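Local atomic coordinates of mandelate racemase/muconate lactonizing enzyme (Jannaschia sp., PDB entry 4J3Z), a protein that is of unknown substrate but, as a member of the enolase superfamily, probably removes a proton next to a substrate carboxylate. Residues D[25-30]-D[39-44]; D[76-81]-D[90-95]; D[309-314]-D[335-340]. One frame throughout, in Å; residues are numbered along the deposited sequence.

How the contacts relate
From the N terminus, contact 1 comes first and closes the turn of the hairpin between 24-31 and 36-41; contact 2 then closes the loop between helices 71-80 and 89-109, and contact 3 spans helix 315-327 in the C-terminal barrel. The three follow one another in series, with no nesting or crossing. Contacts 1 and 2 belong to the N-terminal domain and touch where V41 CG1 packs on G93 O. Contacts 1 and 3 join the two domains: E40 OE2 accepts a hydrogen bond from G314 N at 2.8 Å, and Y42 packs on H310 and Y312. Contacts 2 and 3 do not touch, their nearest atoms being about 11 Å apart.

Contact 1: D[25-30]-D[39-44]; sequences LLVRVT and GEVYAA
Two adjoining strands of the three-stranded antiparallel sheet in the N-terminal domain, a hallmark of the enolase superfamily, meet here as the arms of a beta hairpin, with L25, L26 and V27 facing G39, E40 and V41. The axes of 25-30 and 39-41 run at 144° to each other, antiparallel with a marked twist. V27 and G39 form a hydrogen-bonded pair: V27 N gives its hydrogen to G39 O at 2.7 Å, and G39 N returns a bond to V27 O at 2.9 Å. One step on, L26 and E40 form a non-hydrogen-bonded pair, and beyond it V41 N donates to L25 O at 2.9 Å.

The side chains divide between two faces. On one, L26 and E40 pass at a slant, and L26 CD2 rests against the carboxylate carbon E40 CD at 3.4 Å. E40 places CG opposite its own backbone N (chi1 177°) and continues extended, which sets the carboxylate against the leucine methyl. There OE2 is bound by G314 N and OE1 by E317 N, so the two backbone N-H groups at the start of helix 315-327 hold the carboxylate and link this sheet to the barrel domain.

On the other face L25, V27 and V41 form an apolar patch, and I55 of helix 48-62 covers L25 and V27. The two valines cross at about a right angle, V27 CG1 meeting V41 CG2 at 4.0 Å, while L25 CB lies 4.1 Å from V41 CB. Glycine suits the remaining position on this face, because a beta carbon on G39 would crowd V27 CG2, a methyl that already packs on G39 O at 3.4 Å.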
ATOM      1  N   LEU D  25     -23.242 -31.223  21.318  1.00 28.22           N
ATOM      2  CA  LEU D  25     -24.479 -31.217  20.552  1.00 27.70           C
ATOM      3  C   LEU D  25     -24.363 -32.103  19.323  1.00 27.75           C
ATOM      4  O   LEU D  25     -23.785 -31.706  18.298  1.00 26.89           O
ATOM      5  CB  LEU D  25     -24.841 -29.787  20.130  1.00 27.76           C
ATOM      6  CG  LEU D  25     -25.640 -28.915  21.088  1.00 27.46           C
ATOM      7  CD1 LEU D  25     -25.196 -27.458  20.970  1.00 29.25           C
ATOM      8  CD2 LEU D  25     -27.124 -29.061  20.806  1.00 25.40           C
ATOM      9  N   LEU D  26     -24.934 -33.299  19.417  1.00 28.65           N
ATOM     10  CA  LEU D  26     -24.829 -34.278  18.333  1.00 28.19           C
ATOM     11  C   LEU D  26     -26.137 -34.419  17.568  1.00 27.98           C
ATOM     12  O   LEU D  26     -27.211 -34.405  18.167  1.00 27.95           O
ATOM     13  CB  LEU D  26     -24.402 -35.640  18.877  1.00 27.49           C
ATOM     14  CG  LEU D  26     -23.235 -35.753  19.858  1.00 27.78           C
ATOM     15  CD1 LEU D  26     -22.877 -37.221  20.037  1.00 27.82           C
ATOM     16  CD2 LEU D  26     -22.016 -34.955  19.405  1.00 27.05           C
ATOM     17  N   VAL D  27     -26.025 -34.546  16.244  1.00 27.56           N
ATOM     18  CA  VAL D  27     -27.169 -34.779  15.361  1.00 26.93           C
ATOM     19  C   VAL D  27     -27.043 -36.135  14.645  1.00 25.98           C
ATOM     20  O   VAL D  27     -25.950 -36.538  14.240  1.00 25.72           O
ATOM     21  CB  VAL D  27     -27.360 -33.634  14.327  1.00 27.11           C
ATOM     22  CG1 VAL D  27     -27.364 -32.266  15.007  1.00 25.87           C
ATOM     23  CG2 VAL D  27     -26.312 -33.681  13.218  1.00 26.73           C
ATOM     24  N   ARG D  28     -28.160 -36.842  14.512  1.00 25.35           N
ATOM     25  CA  ARG D  28     -28.198 -38.079  13.731  1.00 25.66           C
ATOM     26  C   ARG D  28     -29.327 -38.011  12.705  1.00 26.41           C
ATOM     27  O   ARG D  28     -30.500 -38.112  13.061  1.00 26.48           O
ATOM     28  CB  ARG D  28     -28.378 -39.293  14.645  1.00 25.62           C
ATOM     29  CG  ARG D  28     -28.356 -40.631  13.923  1.00 24.88           C
ATOM     30  CD  ARG D  28     -29.219 -41.626  14.675  1.00 25.30           C
ATOM     31  NE  ARG D  28     -28.413 -42.530  15.479  1.00 26.09           N
ATOM     32  CZ  ARG D  28     -28.736 -42.976  16.689  1.00 26.10           C
ATOM     33  NH1 ARG D  28     -29.862 -42.582  17.280  1.00 25.77           N
ATOM     34  NH2 ARG D  28     -27.909 -43.812  17.316  1.00 25.52           N
ATOM     35  N   VAL D  29     -28.956 -37.814  11.438  1.00 27.57           N
ATOM     36  CA  VAL D  29     -29.909 -37.716  10.329  1.00 27.92           C
ATOM     37  C   VAL D  29     -30.150 -39.090   9.695  1.00 29.22           C
ATOM     38  O   VAL D  29     -29.191 -39.793   9.376  1.00 29.33           O
ATOM     39  CB  VAL D  29     -29.405 -36.738   9.238  1.00 27.40           C
ATOM     40  CG1 VAL D  29     -30.354 -36.706   8.042  1.00 27.37           C
ATOM     41  CG2 VAL D  29     -29.227 -35.337   9.805  1.00 27.21           C
ATOM     42  N   THR D  30     -31.426 -39.449   9.503  1.00 30.15           N
ATOM     43  CA  THR D  30     -31.827 -40.665   8.775  1.00 31.47           C
ATOM     44  C   THR D  30     -32.405 -40.322   7.394  1.00 32.06           C
ATOM     45  O   THR D  30     -33.139 -39.338   7.239  1.00 32.29           O
ATOM     46  CB  THR D  30     -32.884 -41.487   9.562  1.00 31.55           C
ATOM     47  OG1 THR D  30     -32.347 -41.884  10.823  1.00 30.77           O
ATOM     48  CG2 THR D  30     -33.303 -42.755   8.804  1.00 31.06           C
ATOM     49  N   GLY D  39     -23.407 -36.176  13.001  1.00 27.70           N
ATOM     50  CA  GLY D  39     -22.809 -34.851  12.855  1.00 26.92           C
ATOM     51  C   GLY D  39     -22.788 -34.121  14.189  1.00 26.36           C
ATOM     52  O   GLY D  39     -23.582 -34.428  15.081  1.00 27.02           O
ATOM     53  N   GLU D  40     -21.881 -33.157  14.325  1.00 24.60           N
ATOM     54  CA  GLU D  40     -21.737 -32.416  15.566  1.00 23.97           C
ATOM     55  C   GLU D  40     -21.720 -30.899  15.345  1.00 23.80           C
ATOM     56  O   GLU D  40     -21.000 -30.387  14.477  1.00 23.71           O
ATOM     57  CB  GLU D  40     -20.496 -32.891  16.336  1.00 23.23           C
ATOM     58  CG  GLU D  40     -20.225 -32.126  17.614  1.00 23.14           C
ATOM     59  CD  GLU D  40     -19.454 -32.919  18.660  1.00 23.71           C
ATOM     60  OE1 GLU D  40     -18.913 -34.007  18.358  1.00 23.55           O
ATOM     61  OE2 GLU D  40     -19.397 -32.431  19.806  1.00 24.14           O
ATOM     62  N   VAL D  41     -22.520 -30.204  16.152  1.00 23.02           N
ATOM     63  CA  VAL D  41     -22.671 -28.761  16.105  1.00 22.83           C
ATOM     64  C   VAL D  41     -21.766 -28.112  17.151  1.00 24.18           C
ATOM     65  O   VAL D  41     -21.696 -28.558  18.313  1.00 24.80           O
ATOM     66  CB  VAL D  41     -24.139 -28.352  16.373  1.00 22.61           C
ATOM     67  CG1 VAL D  41     -24.314 -26.838  16.373  1.00 22.40           C
ATOM     68  CG2 VAL D  41     -25.084 -29.014  15.373  1.00 22.16           C
ATOM     69  N   TYR D  42     -21.070 -27.060  16.732  1.00 24.53           N
ATOM     70  CA  TYR D  42     -20.263 -26.269  17.636  1.00 25.39           C
ATOM     71  C   TYR D  42     -20.805 -24.846  17.693  1.00 26.12           C
ATOM     72  O   TYR D  42     -20.521 -24.013  16.824  1.00 26.12           O
ATOM     73  CB  TYR D  42     -18.790 -26.317  17.224  1.00 26.43           C
ATOM     74  CG  TYR D  42     -17.826 -25.923  18.322  1.00 27.12           C
ATOM     75  CD1 TYR D  42     -17.767 -26.634  19.518  1.00 28.07           C
ATOM     76  CD2 TYR D  42     -16.983 -24.837  18.161  1.00 27.46           C
ATOM     77  CE1 TYR D  42     -16.882 -26.262  20.520  1.00 30.24           C
ATOM     78  CE2 TYR D  42     -16.100 -24.455  19.153  1.00 28.12           C
ATOM     79  CZ  TYR D  42     -16.050 -25.169  20.325  1.00 29.59           C
ATOM     80  OH  TYR D  42     -15.169 -24.782  21.305  1.00 31.21           O
ATOM     81  N   ALA D  43     -21.614 -24.586  18.716  1.00 26.94           N
ATOM     82  CA  ALA D  43     -22.308 -23.311  18.867  1.00 27.74           C
ATOM     83  C   ALA D  43     -22.635 -23.067  20.333  1.00 28.72           C
ATOM     84  O   ALA D  43     -23.238 -23.927  20.986  1.00 29.65           O
ATOM     85  CB  ALA D  43     -23.589 -23.317  18.045  1.00 28.01           C
ATOM     86  N   ALA D  44     -22.261 -21.896  20.846  1.00 27.20           N
ATOM     87  CA  ALA D  44     -22.481 -21.604  22.262  1.00 28.52           C
ATOM     88  C   ALA D  44     -23.021 -20.196  22.537  1.00 28.27           C
ATOM     89  O   ALA D  44     -23.081 -19.763  23.693  1.00 28.92           O
ATOM     90  CB  ALA D  44     -21.208 -21.875  23.070  1.00 28.83           C
TER

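Contact 2: D[76-81]-D[90-95]; sequences RRAHSS and TVFGAF
The ring of F92 is flanked on opposite faces: the edge of the H79 imidazole points at one, and F95 CD2 stands 3.7 Å above the other, offset toward the rim. The H79 and F92 rings form an edge-to-face (T-shaped) pair, with centroids 5.8 Å apart and planes at 72°. At the edge of the F92 ring, near its plane, lies the backbone carbon A78 C, 3.8 Å from F92 CE1. H79 holds CG opposite its backbone N (chi1 -180°), which turns the imidazole edge-on to F92 and sets its CD2 3.7 Å above the plane of the R76 guanidinium. The imidazole thus connects an arginine one turn back on its own helix with a phenylalanine on the next.

A78 points toward the other helix, its CB 3.4 Å from F95 CD1 and 3.9 Å from F92 CE1. V91 CG1 lies against the backbone oxygen A78 O at 3.7 Å. In place of F92, an alanine would probably leave the H79 edge without the ring face it meets and open a gap between H79 and F95.

No hydrogen bond links the two segments, so the contact rests on apolar and aromatic packing. A second subunit borders R76, S81 and T90; R76 NE bonds to M175 O and S81 OG to G45 O of that copy. Within the chain, the axes of 76-80 and 90-95, measured over those short segments, are 9.4 Å apart at 159°, so that helices 71-80 and 89-109 form a helical hairpin in the N-terminal domain, with A94 packed against V54 and I55 of helix 48-62.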
ATOM      1  N   ARG D  76     -25.141 -23.135   0.527  1.00 23.74           N
ATOM      2  CA  ARG D  76     -25.615 -21.843   0.012  1.00 23.08           C
ATOM      3  C   ARG D  76     -26.968 -21.439   0.617  1.00 23.29           C
ATOM      4  O   ARG D  76     -27.097 -20.346   1.160  1.00 23.11           O
ATOM      5  CB  ARG D  76     -25.700 -21.846  -1.518  1.00 22.67           C
ATOM      6  CG  ARG D  76     -24.377 -21.785  -2.283  1.00 22.22           C
ATOM      7  CD  ARG D  76     -23.418 -20.678  -1.852  1.00 21.77           C
ATOM      8  NE  ARG D  76     -24.077 -19.388  -1.688  1.00 22.85           N
ATOM      9  CZ  ARG D  76     -23.464 -18.221  -1.480  1.00 22.96           C
ATOM     10  NH1 ARG D  76     -22.138 -18.133  -1.411  1.00 22.09           N
ATOM     11  NH2 ARG D  76     -24.197 -17.118  -1.347  1.00 23.47           N
ATOM     12  N   ARG D  77     -27.966 -22.322   0.520  1.00 24.19           N
ATOM     13  CA  ARG D  77     -29.270 -22.120   1.171  1.00 24.73           C
ATOM     14  C   ARG D  77     -29.104 -21.729   2.651  1.00 26.26           C
ATOM     15  O   ARG D  77     -29.708 -20.756   3.116  1.00 26.34           O
ATOM     16  CB  ARG D  77     -30.118 -23.394   1.089  1.00 24.80           C
ATOM     17  CG  ARG D  77     -30.921 -23.616  -0.195  1.00 24.56           C
ATOM     18  CD  ARG D  77     -31.981 -24.701   0.027  1.00 24.88           C
ATOM     19  NE  ARG D  77     -32.326 -25.424  -1.202  1.00 25.97           N
ATOM     20  CZ  ARG D  77     -32.873 -26.639  -1.262  1.00 25.54           C
ATOM     21  NH1 ARG D  77     -33.167 -27.320  -0.162  1.00 24.24           N
ATOM     22  NH2 ARG D  77     -33.124 -27.188  -2.446  1.00 26.27           N
ATOM     23  N   ALA D  78     -28.264 -22.472   3.380  1.00 25.90           N
ATOM     24  CA  ALA D  78     -28.131 -22.271   4.817  1.00 25.73           C
ATOM     25  C   ALA D  78     -27.355 -21.005   5.164  1.00 26.59           C
ATOM     26  O   ALA D  78     -27.576 -20.417   6.226  1.00 25.95           O
ATOM     27  CB  ALA D  78     -27.520 -23.492   5.479  1.00 25.30           C
ATOM     28  N   HIS D  79     -26.452 -20.602   4.265  1.00 27.10           N
ATOM     29  CA  HIS D  79     -25.702 -19.341   4.364  1.00 25.90           C
ATOM     30  C   HIS D  79     -26.621 -18.169   4.052  1.00 26.53           C
ATOM     31  O   HIS D  79     -26.598 -17.150   4.737  1.00 27.82           O
ATOM     32  CB  HIS D  79     -24.526 -19.376   3.380  1.00 24.97           C
ATOM     33  CG  HIS D  79     -23.663 -18.144   3.384  1.00 23.71           C
ATOM     34  ND1 HIS D  79     -22.763 -17.864   4.389  1.00 21.78           N
ATOM     35  CD2 HIS D  79     -23.528 -17.151   2.471  1.00 23.23           C
ATOM     36  CE1 HIS D  79     -22.129 -16.741   4.108  1.00 22.28           C
ATOM     37  NE2 HIS D  79     -22.570 -16.289   2.947  1.00 22.68           N
ATOM     38  N   SER D  80     -27.441 -18.331   3.019  1.00 27.23           N
ATOM     39  CA  SER D  80     -28.332 -17.276   2.537  1.00 28.02           C
ATOM     40  C   SER D  80     -29.683 -17.202   3.267  1.00 28.96           C
ATOM     41  O   SER D  80     -30.471 -16.294   3.017  1.00 28.59           O
ATOM     42  CB  SER D  80     -28.571 -17.456   1.042  1.00 28.62           C
ATOM     43  OG  SER D  80     -27.351 -17.621   0.332  1.00 28.26           O
ATOM     44  N   SER D  81     -29.939 -18.138   4.182  1.00 30.15           N
ATOM     45  CA  SER D  81     -31.227 -18.210   4.892  1.00 30.62           C
ATOM     46  C   SER D  81     -31.730 -16.864   5.415  1.00 31.16           C
ATOM     47  O   SER D  81     -30.946 -16.050   5.910  1.00 31.81           O
ATOM     48  CB  SER D  81     -31.158 -19.210   6.049  1.00 29.40           C
ATOM     49  OG  SER D  81     -32.448 -19.418   6.604  1.00 27.50           O
ATOM     50  N   THR D  90     -24.196 -19.129  14.649  1.00 26.85           N
ATOM     51  CA  THR D  90     -25.360 -19.838  15.183  1.00 26.85           C
ATOM     52  C   THR D  90     -26.055 -20.669  14.098  1.00 27.23           C
ATOM     53  O   THR D  90     -26.189 -21.885  14.242  1.00 27.85           O
ATOM     54  CB  THR D  90     -26.346 -18.866  15.874  1.00 27.37           C
ATOM     55  OG1 THR D  90     -25.694 -18.250  16.992  1.00 26.89           O
ATOM     56  CG2 THR D  90     -27.583 -19.588  16.376  1.00 27.79           C
ATOM     57  N   VAL D  91     -26.468 -20.017  13.011  1.00 27.07           N
ATOM     58  CA  VAL D  91     -27.213 -20.681  11.931  1.00 27.48           C
ATOM     59  C   VAL D  91     -26.333 -21.662  11.169  1.00 27.78           C
ATOM     60  O   VAL D  91     -26.771 -22.762  10.805  1.00 26.58           O
ATOM     61  CB  VAL D  91     -27.819 -19.660  10.933  1.00 27.91           C
ATOM     62  CG1 VAL D  91     -28.543 -20.368   9.796  1.00 28.09           C
ATOM     63  CG2 VAL D  91     -28.756 -18.693  11.642  1.00 27.43           C
ATOM     64  N   PHE D  92     -25.089 -21.262  10.917  1.00 28.65           N
ATOM     65  CA  PHE D  92     -24.223 -22.063  10.068  1.00 28.15           C
ATOM     66  C   PHE D  92     -23.478 -23.124  10.866  1.00 28.47           C
ATOM     67  O   PHE D  92     -23.185 -24.209  10.347  1.00 28.44           O
ATOM     68  CB  PHE D  92     -23.275 -21.180   9.264  1.00 28.62           C
ATOM     69  CG  PHE D  92     -23.011 -21.690   7.874  1.00 28.61           C
ATOM     70  CD1 PHE D  92     -24.066 -21.940   6.997  1.00 29.67           C
ATOM     71  CD2 PHE D  92     -21.716 -21.902   7.435  1.00 28.49           C
ATOM     72  CE1 PHE D  92     -23.830 -22.405   5.711  1.00 30.35           C
ATOM     73  CE2 PHE D  92     -21.468 -22.354   6.147  1.00 29.76           C
ATOM     74  CZ  PHE D  92     -22.523 -22.608   5.283  1.00 30.33           C
ATOM     75  N   GLY D  93     -23.180 -22.813  12.127  1.00 28.43           N
ATOM     76  CA  GLY D  93     -22.718 -23.822  13.078  1.00 27.69           C
ATOM     77  C   GLY D  93     -23.718 -24.966  13.170  1.00 27.43           C
ATOM     78  O   GLY D  93     -23.331 -26.133  13.273  1.00 28.07           O
ATOM     79  N   ALA D  94     -25.002 -24.630  13.128  1.00 26.81           N
ATOM     80  CA  ALA D  94     -26.059 -25.637  13.074  1.00 27.76           C
ATOM     81  C   ALA D  94     -25.951 -26.462  11.780  1.00 27.70           C
ATOM     82  O   ALA D  94     -25.987 -27.694  11.815  1.00 28.65           O
ATOM     83  CB  ALA D  94     -27.427 -24.978  13.191  1.00 27.01           C
ATOM     84  N   PHE D  95     -25.793 -25.776  10.651  1.00 26.45           N
ATOM     85  CA  PHE D  95     -25.612 -26.431   9.358  1.00 26.52           C
ATOM     86  C   PHE D  95     -24.453 -27.429   9.337  1.00 27.31           C
ATOM     87  O   PHE D  95     -24.562 -28.499   8.728  1.00 27.48           O
ATOM     88  CB  PHE D  95     -25.413 -25.398   8.236  1.00 26.45           C
ATOM     89  CG  PHE D  95     -25.070 -26.017   6.910  1.00 25.94           C
ATOM     90  CD1 PHE D  95     -26.066 -26.552   6.100  1.00 25.22           C
ATOM     91  CD2 PHE D  95     -23.742 -26.098   6.487  1.00 24.83           C
ATOM     92  CE1 PHE D  95     -25.745 -27.149   4.892  1.00 25.10           C
ATOM     93  CE2 PHE D  95     -23.420 -26.694   5.283  1.00 23.90           C
ATOM     94  CZ  PHE D  95     -24.419 -27.226   4.488  1.00 24.15           C
TER

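Contact 3: D[309-314]-D[335-340]; sequences PHLYAG and EAIETP
H310 and E335 lie side by side and point the same way, with the imidazole and carboxylate planes 71° apart. E335 OE1 sits over one face of the ring, 3.2 Å from H310 CD2. The same oxygen accepts a nearly straight hydrogen bond from L311 N, modelled so short that its exact length is doubtful. With CG opposite the backbone N (chi1 -175°), the extended chain of E335 brings OE1 in beside L311 N and over the H310 ring; OE2 forms a salt bridge with K166.

I337 crosses Y312 at a slant, I337 CD1 lying 4.1 Å from Y312 CD1, while I337 CG1 meets L311 CD2 at 4.0 Å. L311 also lays its CB 3.4 Å from E335 O.

The backbones are tied by a hydrogen bond from E335 N to P309 O at 3.2 Å. A water donates to both P309 O and E335 O, each at 2.7 Å.

H310 and E335 lie near the C-terminal ends of consecutive strands of the enolase-type barrel, 306-307 and 334-336, consistent with a place at or beside the active site. Strand 334-336 pairs on with 125-131, and helix 315-327, which connects the two segments, packs W318 against L311 and A336.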
ATOM      1  N   PRO D 309      -7.081 -28.540  12.497  1.00 21.90           N
ATOM      2  CA  PRO D 309      -8.479 -28.594  12.934  1.00 22.36           C
ATOM      3  C   PRO D 309      -8.611 -28.582  14.450  1.00 23.95           C
ATOM      4  O   PRO D 309      -8.001 -29.411  15.141  1.00 24.67           O
ATOM      5  CB  PRO D 309      -9.003 -29.909  12.344  1.00 22.06           C
ATOM      6  CG  PRO D 309      -8.048 -30.277  11.270  1.00 21.55           C
ATOM      7  CD  PRO D 309      -6.723 -29.675  11.633  1.00 21.62           C
ATOM      8  N   HIS D 310      -9.390 -27.617  14.939  1.00 24.02           N
ATOM      9  CA  HIS D 310      -9.689 -27.417  16.351  1.00 23.60           C
ATOM     10  C   HIS D 310     -10.540 -28.545  16.931  1.00 24.34           C
ATOM     11  O   HIS D 310     -11.322 -29.167  16.212  1.00 24.69           O
ATOM     12  CB  HIS D 310     -10.431 -26.086  16.484  1.00 24.23           C
ATOM     13  CG  HIS D 310     -10.941 -25.798  17.860  1.00 24.60           C
ATOM     14  ND1 HIS D 310     -12.212 -26.137  18.268  1.00 24.29           N
ATOM     15  CD2 HIS D 310     -10.355 -25.185  18.915  1.00 24.58           C
ATOM     16  CE1 HIS D 310     -12.387 -25.751  19.518  1.00 24.44           C
ATOM     17  NE2 HIS D 310     -11.278 -25.164  19.931  1.00 24.86           N
ATOM     18  N   LEU D 311     -10.378 -28.816  18.230  1.00 24.92           N
ATOM     19  CA  LEU D 311     -11.278 -29.726  18.952  1.00 24.58           C
ATOM     20  C   LEU D 311     -11.417 -29.402  20.438  1.00 25.28           C
ATOM     21  O   LEU D 311     -10.514 -29.685  21.245  1.00 26.29           O
ATOM     22  CB  LEU D 311     -10.895 -31.201  18.766  1.00 24.06           C
ATOM     23  CG  LEU D 311     -11.840 -32.175  19.508  1.00 24.28           C
ATOM     24  CD1 LEU D 311     -13.226 -32.251  18.860  1.00 23.73           C
ATOM     25  CD2 LEU D 311     -11.228 -33.560  19.657  1.00 23.73           C
ATOM     26  N   TYR D 312     -12.546 -28.792  20.783  1.00 24.85           N
ATOM     27  CA  TYR D 312     -13.007 -28.734  22.159  1.00 26.12           C
ATOM     28  C   TYR D 312     -14.467 -29.172  22.193  1.00 27.47           C
ATOM     29  O   TYR D 312     -15.355 -28.419  22.596  1.00 28.97           O
ATOM     30  CB  TYR D 312     -12.825 -27.353  22.775  1.00 27.81           C
ATOM     31  CG  TYR D 312     -13.022 -27.360  24.278  1.00 30.82           C
ATOM     32  CD1 TYR D 312     -12.157 -28.072  25.109  1.00 31.63           C
ATOM     33  CD2 TYR D 312     -14.076 -26.656  24.868  1.00 32.89           C
ATOM     34  CE1 TYR D 312     -12.336 -28.091  26.481  1.00 32.90           C
ATOM     35  CE2 TYR D 312     -14.262 -26.666  26.242  1.00 33.63           C
ATOM     36  CZ  TYR D 312     -13.389 -27.386  27.042  1.00 34.10           C
ATOM     37  OH  TYR D 312     -13.565 -27.401  28.405  1.00 35.37           O
ATOM     38  N   ALA D 313     -14.688 -30.407  21.755  1.00 26.83           N
ATOM     39  CA  ALA D 313     -16.019 -30.961  21.579  1.00 27.96           C
ATOM     40  C   ALA D 313     -15.925 -32.488  21.567  1.00 26.64           C
ATOM     41  O   ALA D 313     -14.957 -33.058  22.083  1.00 26.66           O
ATOM     42  CB  ALA D 313     -16.642 -30.432  20.287  1.00 28.76           C
ATOM     43  N   GLY D 314     -16.912 -33.145  20.971  1.00 26.02           N
ATOM     44  CA  GLY D 314     -17.009 -34.605  21.034  1.00 26.73           C
ATOM     45  C   GLY D 314     -16.313 -35.427  19.962  1.00 27.18           C
ATOM     46  O   GLY D 314     -15.566 -34.896  19.139  1.00 27.23           O
ATOM     47  N   GLU D 335      -5.968 -31.304  16.780  1.00 27.33           N
ATOM     48  CA  GLU D 335      -6.128 -31.190  18.234  1.00 26.76           C
ATOM     49  C   GLU D 335      -6.906 -32.393  18.714  1.00 27.63           C
ATOM     50  O   GLU D 335      -7.925 -32.747  18.103  1.00 28.33           O
ATOM     51  CB  GLU D 335      -6.915 -29.926  18.576  1.00 25.82           C
ATOM     52  CG  GLU D 335      -7.065 -29.617  20.062  1.00 25.76           C
ATOM     53  CD  GLU D 335      -7.658 -28.234  20.310  1.00 25.86           C
ATOM     54  OE1 GLU D 335      -8.576 -27.826  19.563  1.00 25.39           O
ATOM     55  OE2 GLU D 335      -7.206 -27.544  21.248  1.00 25.25           O
ATOM     56  N   ALA D 336      -6.445 -33.031  19.789  1.00 26.95           N
ATOM     57  CA  ALA D 336      -7.143 -34.228  20.288  1.00 27.44           C
ATOM     58  C   ALA D 336      -7.565 -34.120  21.751  1.00 26.94           C
ATOM     59  O   ALA D 336      -6.914 -33.437  22.532  1.00 28.04           O
ATOM     60  CB  ALA D 336      -6.290 -35.473  20.070  1.00 27.33           C
ATOM     61  N   ILE D 337      -8.675 -34.687  22.121  1.00 26.78           N
ATOM     62  CA  ILE D 337      -8.936 -34.992  23.515  1.00 27.11           C
ATOM     63  C   ILE D 337      -9.288 -36.473  23.714  1.00 27.69           C
ATOM     64  O   ILE D 337     -10.351 -36.913  23.375  1.00 27.11           O
ATOM     65  CB  ILE D 337     -10.024 -34.128  24.128  1.00 26.67           C
ATOM     66  CG1 ILE D 337     -10.114 -32.798  23.456  1.00 25.47           C
ATOM     67  CG2 ILE D 337      -9.657 -33.830  25.530  1.00 27.42           C
ATOM     68  CD1 ILE D 337     -11.097 -31.851  24.058  1.00 24.81           C
ATOM     69  N   GLU D 338      -8.369 -37.218  24.280  1.00 27.54           N
ATOM     70  CA  GLU D 338      -8.529 -38.635  24.379  1.00 28.56           C
ATOM     71  C   GLU D 338      -9.063 -39.232  25.692  1.00 29.10           C
ATOM     72  O   GLU D 338      -8.473 -40.083  26.312  1.00 30.92           O
ATOM     73  CB  GLU D 338      -7.273 -39.288  23.925  1.00 29.51           C
ATOM     74  CG  GLU D 338      -6.877 -38.846  22.568  1.00 29.72           C
ATOM     75  CD  GLU D 338      -7.299 -39.802  21.529  1.00 30.97           C
ATOM     76  OE1 GLU D 338      -6.817 -40.920  21.523  1.00 32.99           O
ATOM     77  OE2 GLU D 338      -8.116 -39.430  20.710  1.00 28.92           O
ATOM     78  N   THR D 339     -10.244 -38.830  26.038  1.00 28.13           N
ATOM     79  CA  THR D 339     -10.889 -39.296  27.259  1.00 27.59           C
ATOM     80  C   THR D 339     -11.613 -40.625  27.040  1.00 27.99           C
ATOM     81  O   THR D 339     -11.914 -40.980  25.898  1.00 28.30           O
ATOM     82  CB  THR D 339     -11.933 -38.289  27.766  1.00 26.70           C
ATOM     83  OG1 THR D 339     -13.106 -38.361  26.937  1.00 26.91           O
ATOM     84  CG2 THR D 339     -11.365 -36.874  27.776  1.00 25.84           C
ATOM     85  N   PRO D 340     -11.894 -41.366  28.139  1.00 26.63           N
ATOM     86  CA  PRO D 340     -12.762 -42.550  28.110  1.00 25.56           C
ATOM     87  C   PRO D 340     -14.160 -42.290  27.534  1.00 26.60           C
ATOM     88  O   PRO D 340     -14.642 -43.065  26.695  1.00 27.36           O
ATOM     89  CB  PRO D 340     -12.872 -42.933  29.590  1.00 25.36           C
ATOM     90  CG  PRO D 340     -11.597 -42.447  30.196  1.00 25.41           C
ATOM     91  CD  PRO D 340     -11.246 -41.188  29.455  1.00 25.37           C
TER
HETATM   92  O   HOH W   1      -8.908 -31.829  15.743  1.00 29.44           O